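Local coordinates for protein LAE5 (Uncultured bacterium, PDB 5JD3) that probably hydrolyses ester bonds, as a GDSL-like lipase/acylhydrolase, at residues Lys44-Gly56 against Arg75-Thr87. Sequence-based numbering, arbitrary orientation.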
loop_
_atom_site.group_PDB
_atom_site.type_symbol
_atom_site.label_atom_id
_atom_site.label_comp_id
_atom_site.label_asym_id
_atom_site.label_seq_id
_atom_site.Cartn_x
_atom_site.Cartn_y
_atom_site.Cartn_z
ATOM N N LYS A 44 -14.893 6.651 -6.583
ATOM C CA LYS A 44 -14.023 7.810 -6.408
ATOM C C LYS A 44 -14.805 9.109 -6.232
ATOM O O LYS A 44 -14.254 10.117 -5.792
ATOM C CB LYS A 44 -13.066 7.940 -7.595
ATOM C CG LYS A 44 -12.063 6.806 -7.710
ATOM C CD LYS A 44 -11.102 7.039 -8.862
ATOM C CE LYS A 44 -10.133 5.881 -9.010
ATOM N NZ LYS A 44 -9.236 6.048 -10.187
ATOM N N GLY A 45 -16.089 9.079 -6.575
ATOM C CA GLY A 45 -16.936 10.251 -6.451
ATOM C C GLY A 45 -17.211 10.638 -5.010
ATOM O O GLY A 45 -17.696 11.736 -4.738
ATOM N N ILE A 46 -16.898 9.737 -4.083
ATOM C CA ILE A 46 -17.151 9.981 -2.667
ATOM C C ILE A 46 -15.937 10.605 -1.983
ATOM O O ILE A 46 -16.080 11.409 -1.062
ATOM C CB ILE A 46 -17.534 8.685 -1.937
ATOM C CG1 ILE A 46 -18.374 7.790 -2.845
ATOM C CG2 ILE A 46 -18.300 9.001 -0.669
ATOM C CD1 ILE A 46 -18.744 6.475 -2.213
ATOM N N GLY A 47 -14.743 10.225 -2.430
ATOM C CA GLY A 47 -13.522 10.848 -1.952
ATOM C C GLY A 47 -12.793 10.106 -0.847
ATOM O O GLY A 47 -12.001 10.699 -0.115
ATOM N N GLY A 48 -13.054 8.809 -0.720
ATOM C CA GLY A 48 -12.356 7.996 0.261
ATOM C C GLY A 48 -13.155 7.721 1.518
ATOM O O GLY A 48 -13.036 6.650 2.112
ATOM N N GLU A 49 -13.960 8.693 1.936
ATOM C CA GLU A 49 -14.842 8.510 3.084
ATOM C C GLU A 49 -16.293 8.622 2.645
ATOM O O GLU A 49 -16.649 9.548 1.919
ATOM C CB GLU A 49 -14.564 9.548 4.170
ATOM C CG GLU A 49 -13.136 10.025 4.271
ATOM C CD GLU A 49 -12.947 10.986 5.426
ATOM O OE1 GLU A 49 -13.459 10.692 6.527
ATOM O OE2 GLU A 49 -12.300 12.038 5.236
ATOM N N GLY A 50 -17.134 7.696 3.094
ATOM C CA GLY A 50 -18.537 7.737 2.730
ATOM C C GLY A 50 -19.369 6.558 3.198
ATOM O O GLY A 50 -18.932 5.754 4.019
ATOM N N LEU A 51 -20.575 6.459 2.648
ATOM C CA LEU A 51 -21.561 5.484 3.101
ATOM C C LEU A 51 -21.507 4.152 2.351
ATOM O O LEU A 51 -21.548 3.088 2.970
ATOM C CB LEU A 51 -22.964 6.083 2.986
ATOM C CG LEU A 51 -23.299 7.163 4.014
ATOM C CD1 LEU A 51 -24.582 7.889 3.645
ATOM C CD2 LEU A 51 -23.415 6.541 5.396
ATOM N N PHE A 52 -21.419 4.208 1.025
ATOM C CA PHE A 52 -21.474 2.990 0.221
ATOM C C PHE A 52 -20.329 2.884 -0.784
ATOM O O PHE A 52 -20.183 3.728 -1.666
ATOM C CB PHE A 52 -22.817 2.907 -0.509
ATOM C CG PHE A 52 -23.998 2.791 0.412
ATOM C CD1 PHE A 52 -24.380 1.559 0.919
ATOM C CD2 PHE A 52 -24.724 3.913 0.775
ATOM C CE1 PHE A 52 -25.462 1.447 1.770
ATOM C CE2 PHE A 52 -25.810 3.808 1.626
ATOM C CZ PHE A 52 -26.179 2.573 2.123
ATOM N N ASN A 53 -19.537 1.823 -0.643
ATOM C CA ASN A 53 -18.373 1.563 -1.489
ATOM C C ASN A 53 -17.407 2.744 -1.536
ATOM O O ASN A 53 -17.040 3.223 -2.609
ATOM C CB ASN A 53 -18.808 1.188 -2.910
ATOM C CG ASN A 53 -17.678 0.581 -3.725
ATOM O OD1 ASN A 53 -16.695 0.090 -3.169
ATOM N ND2 ASN A 53 -17.810 0.616 -5.045
ATOM N N ALA A 54 -17.000 3.213 -0.362
ATOM C CA ALA A 54 -16.029 4.294 -0.272
ATOM C C ALA A 54 -14.620 3.733 -0.138
ATOM O O ALA A 54 -13.639 4.430 -0.395
ATOM C CB ALA A 54 -16.354 5.207 0.899
ATOM N N HIS A 55 -14.527 2.467 0.261
ATOM C CA HIS A 55 -13.237 1.830 0.505
ATOM C C HIS A 55 -12.959 0.676 -0.455
ATOM O O HIS A 55 -11.872 0.101 -0.442
ATOM C CB HIS A 55 -13.162 1.325 1.947
ATOM C CG HIS A 55 -13.086 2.418 2.967
ATOM N ND1 HIS A 55 -13.247 2.191 4.315
ATOM C CD2 HIS A 55 -12.860 3.746 2.830
ATOM C CE1 HIS A 55 -13.125 3.336 4.969
ATOM N NE2 HIS A 55 -12.891 4.292 4.091
ATOM N N GLY A 56 -13.941 0.340 -1.283
ATOM C CA GLY A 56 -13.785 -0.752 -2.226
ATOM C C GLY A 56 -13.988 -2.107 -1.577
ATOM O O GLY A 56 -14.656 -2.219 -0.548
ATOM N N ARG A 75 -12.234 4.209 17.471
ATOM C CA ARG A 75 -12.827 5.225 16.595
ATOM C C ARG A 75 -11.861 5.735 15.525
ATOM O O ARG A 75 -11.594 6.934 15.437
ATOM C CB ARG A 75 -13.344 6.400 17.430
ATOM C CG ARG A 75 -14.425 6.014 18.429
ATOM C CD ARG A 75 -14.922 7.214 19.221
ATOM N NE ARG A 75 -15.627 8.181 18.384
ATOM C CZ ARG A 75 -16.922 8.114 18.095
ATOM N NH1 ARG A 75 -17.660 7.120 18.570
ATOM N NH2 ARG A 75 -17.481 9.040 17.328
ATOM N N LEU A 76 -11.347 4.820 14.711
ATOM C CA LEU A 76 -10.392 5.178 13.669
ATOM C C LEU A 76 -11.090 5.517 12.356
ATOM O O LEU A 76 -11.977 4.793 11.902
ATOM C CB LEU A 76 -9.387 4.046 13.454
ATOM C CG LEU A 76 -8.478 3.773 14.653
ATOM C CD1 LEU A 76 -7.567 2.580 14.395
ATOM C CD2 LEU A 76 -7.666 5.012 15.010
ATOM N N ARG A 77 -10.668 6.622 11.753
ATOM C CA ARG A 77 -11.281 7.138 10.536
ATOM C C ARG A 77 -10.387 6.872 9.326
ATOM O O ARG A 77 -9.396 7.568 9.113
ATOM C CB ARG A 77 -11.550 8.635 10.694
ATOM C CG ARG A 77 -12.287 9.295 9.544
ATOM C CD ARG A 77 -12.468 10.777 9.834
ATOM N NE ARG A 77 -12.997 11.514 8.692
ATOM C CZ ARG A 77 -13.201 12.827 8.682
ATOM N NH1 ARG A 77 -12.917 13.552 9.757
ATOM N NH2 ARG A 77 -13.685 13.417 7.598
ATOM N N LEU A 78 -10.738 5.862 8.535
ATOM C CA LEU A 78 -9.903 5.456 7.408
ATOM C C LEU A 78 -10.363 6.061 6.086
ATOM O O LEU A 78 -11.559 6.146 5.807
ATOM C CB LEU A 78 -9.866 3.930 7.293
ATOM C CG LEU A 78 -8.771 3.211 8.087
ATOM C CD1 LEU A 78 -9.026 3.290 9.587
ATOM C CD2 LEU A 78 -8.641 1.763 7.636
ATOM N N VAL A 79 -9.394 6.481 5.274
ATOM C CA VAL A 79 -9.671 7.080 3.974
ATOM C C VAL A 79 -8.934 6.342 2.861
ATOM O O VAL A 79 -7.722 6.139 2.939
ATOM C CB VAL A 79 -9.261 8.566 3.932
ATOM C CG1 VAL A 79 -9.787 9.226 2.666
ATOM C CG2 VAL A 79 -9.762 9.297 5.169
ATOM N N ASN A 80 -9.665 5.943 1.825
ATOM C CA ASN A 80 -9.058 5.277 0.679
ATOM C C ASN A 80 -8.771 6.266 -0.446
ATOM O O ASN A 80 -9.689 6.844 -1.027
ATOM C CB ASN A 80 -9.963 4.148 0.172
ATOM C CG ASN A 80 -9.273 3.250 -0.847
ATOM O OD1 ASN A 80 -8.275 3.627 -1.461
ATOM N ND2 ASN A 80 -9.813 2.051 -1.031
ATOM N N GLN A 81 -7.492 6.453 -0.753
ATOM C CA GLN A 81 -7.091 7.343 -1.836
ATOM C C GLN A 81 -6.300 6.593 -2.902
ATOM O O GLN A 81 -5.373 7.139 -3.499
ATOM C CB GLN A 81 -6.270 8.514 -1.292
ATOM C CG GLN A 81 -7.102 9.573 -0.587
ATOM C CD GLN A 81 -8.057 10.281 -1.530
ATOM O OE1 GLN A 81 -7.640 10.869 -2.527
ATOM N NE2 GLN A 81 -9.347 10.222 -1.221
ATOM N N GLY A 82 -6.677 5.341 -3.139
ATOM C CA GLY A 82 -6.015 4.523 -4.137
ATOM C C GLY A 82 -6.535 4.771 -5.541
ATOM O O GLY A 82 -7.744 4.794 -5.770
ATOM N N ASN A 83 -5.613 4.962 -6.480
ATOM C CA ASN A 83 -5.959 5.156 -7.887
ATOM C C ASN A 83 -5.291 4.108 -8.769
ATOM O O ASN A 83 -4.070 3.975 -8.760
ATOM C CB ASN A 83 -5.556 6.557 -8.355
ATOM C CG ASN A 83 -6.423 7.649 -7.757
ATOM O OD1 ASN A 83 -7.202 7.409 -6.835
ATOM N ND2 ASN A 83 -6.288 8.860 -8.282
ATOM N N SER A 84 -6.092 3.374 -9.535
ATOM C CA SER A 84 -5.580 2.294 -10.377
ATOM C C SER A 84 -4.564 2.775 -11.412
ATOM O O SER A 84 -4.693 3.867 -11.964
ATOM C CB SER A 84 -6.737 1.586 -11.089
ATOM O OG SER A 84 -7.648 1.033 -10.156
ATOM N N GLY A 85 -3.552 1.949 -11.663
ATOM C CA GLY A 85 -2.553 2.234 -12.679
ATOM C C GLY A 85 -1.463 3.188 -12.229
ATOM O O GLY A 85 -0.501 3.434 -12.957
ATOM N N ASN A 86 -1.606 3.716 -11.018
ATOM C CA ASN A 86 -0.699 4.740 -10.512
ATOM C C ASN A 86 0.722 4.261 -10.243
ATOM O O ASN A 86 0.941 3.166 -9.724
ATOM C CB ASN A 86 -1.265 5.349 -9.228
ATOM C CG ASN A 86 -2.156 6.544 -9.493
ATOM O OD1 ASN A 86 -2.097 7.545 -8.778
ATOM N ND2 ASN A 86 -2.980 6.451 -10.530
ATOM N N THR A 87 1.683 5.101 -10.611
ATOM C CA THR A 87 3.066 4.932 -10.193
ATOM C C THR A 87 3.353 5.971 -9.116
ATOM O O THR A 87 2.467 6.741 -8.746
ATOM C CB THR A 87 4.049 5.096 -11.366
ATOM O OG1 THR A 87 3.974 6.433 -11.874
ATOM C CG2 THR A 87 3.721 4.113 -12.480
HETATM O O HOH W 1 -14.153 7.517 7.084
#
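G48 meets N80 where the loop after helix 36-39 runs along strand 77-82, an outermost strand of the parallel five-stranded sheet in the alpha/beta/alpha (SGNH-hydrolase) fold of GDSL-like enzymes. One edge of the strand bonds to strand 29-34 through the backbones of R77 and V79; the loop lies along the other. Backbone evidence for strand-like pairing is slight: one weak bond, N80 N to G48 O at 3.5 Å.

Side-chain-to-backbone bonds add to it. The H55 ring meets L78 O with its edge, and NE2 makes a weak bond to that oxygen (2.9 Å, N-H...O angle 129°). The N80 side chain, its CG anti to the backbone N (chi1 -169°), runs past H55 in the opposite sense. Its ND2 donates to H55 O at 2.9 Å, approaching from above the carbonyl plane, and also to T38 O, while OD1 accepts from G82 N, closing an Asx turn. Replacing N80 with a leucine would probably leave H55 O and T38 O without this shared donor and free the turn at G82 to shift.

Packing and backbone angles both favour glycine at 48: G48 CA lies 3.2 Å from N80 O and G48 CA lies 3.7 Å from V79 CG1, and a CB would clash with both. V79 CG2 also supports the E49 chain, 3.6 Å from E49 CG.

Charge pairing fastens the exposed end. E49 and the extended R77 side chain cross at about a right angle, carboxylate and guanidinium planes 51° apart, in a salt bridge between E49 OE1 and R77 NE. Their modelled closeness is doubtful in detail, but R77 NH2 adds weak bonds to both carboxylate oxygens. One water donates to E49 OE1 and, at 3.2 Å, to L78 O, the same carbonyl oxygen that accepts from H55 NE2.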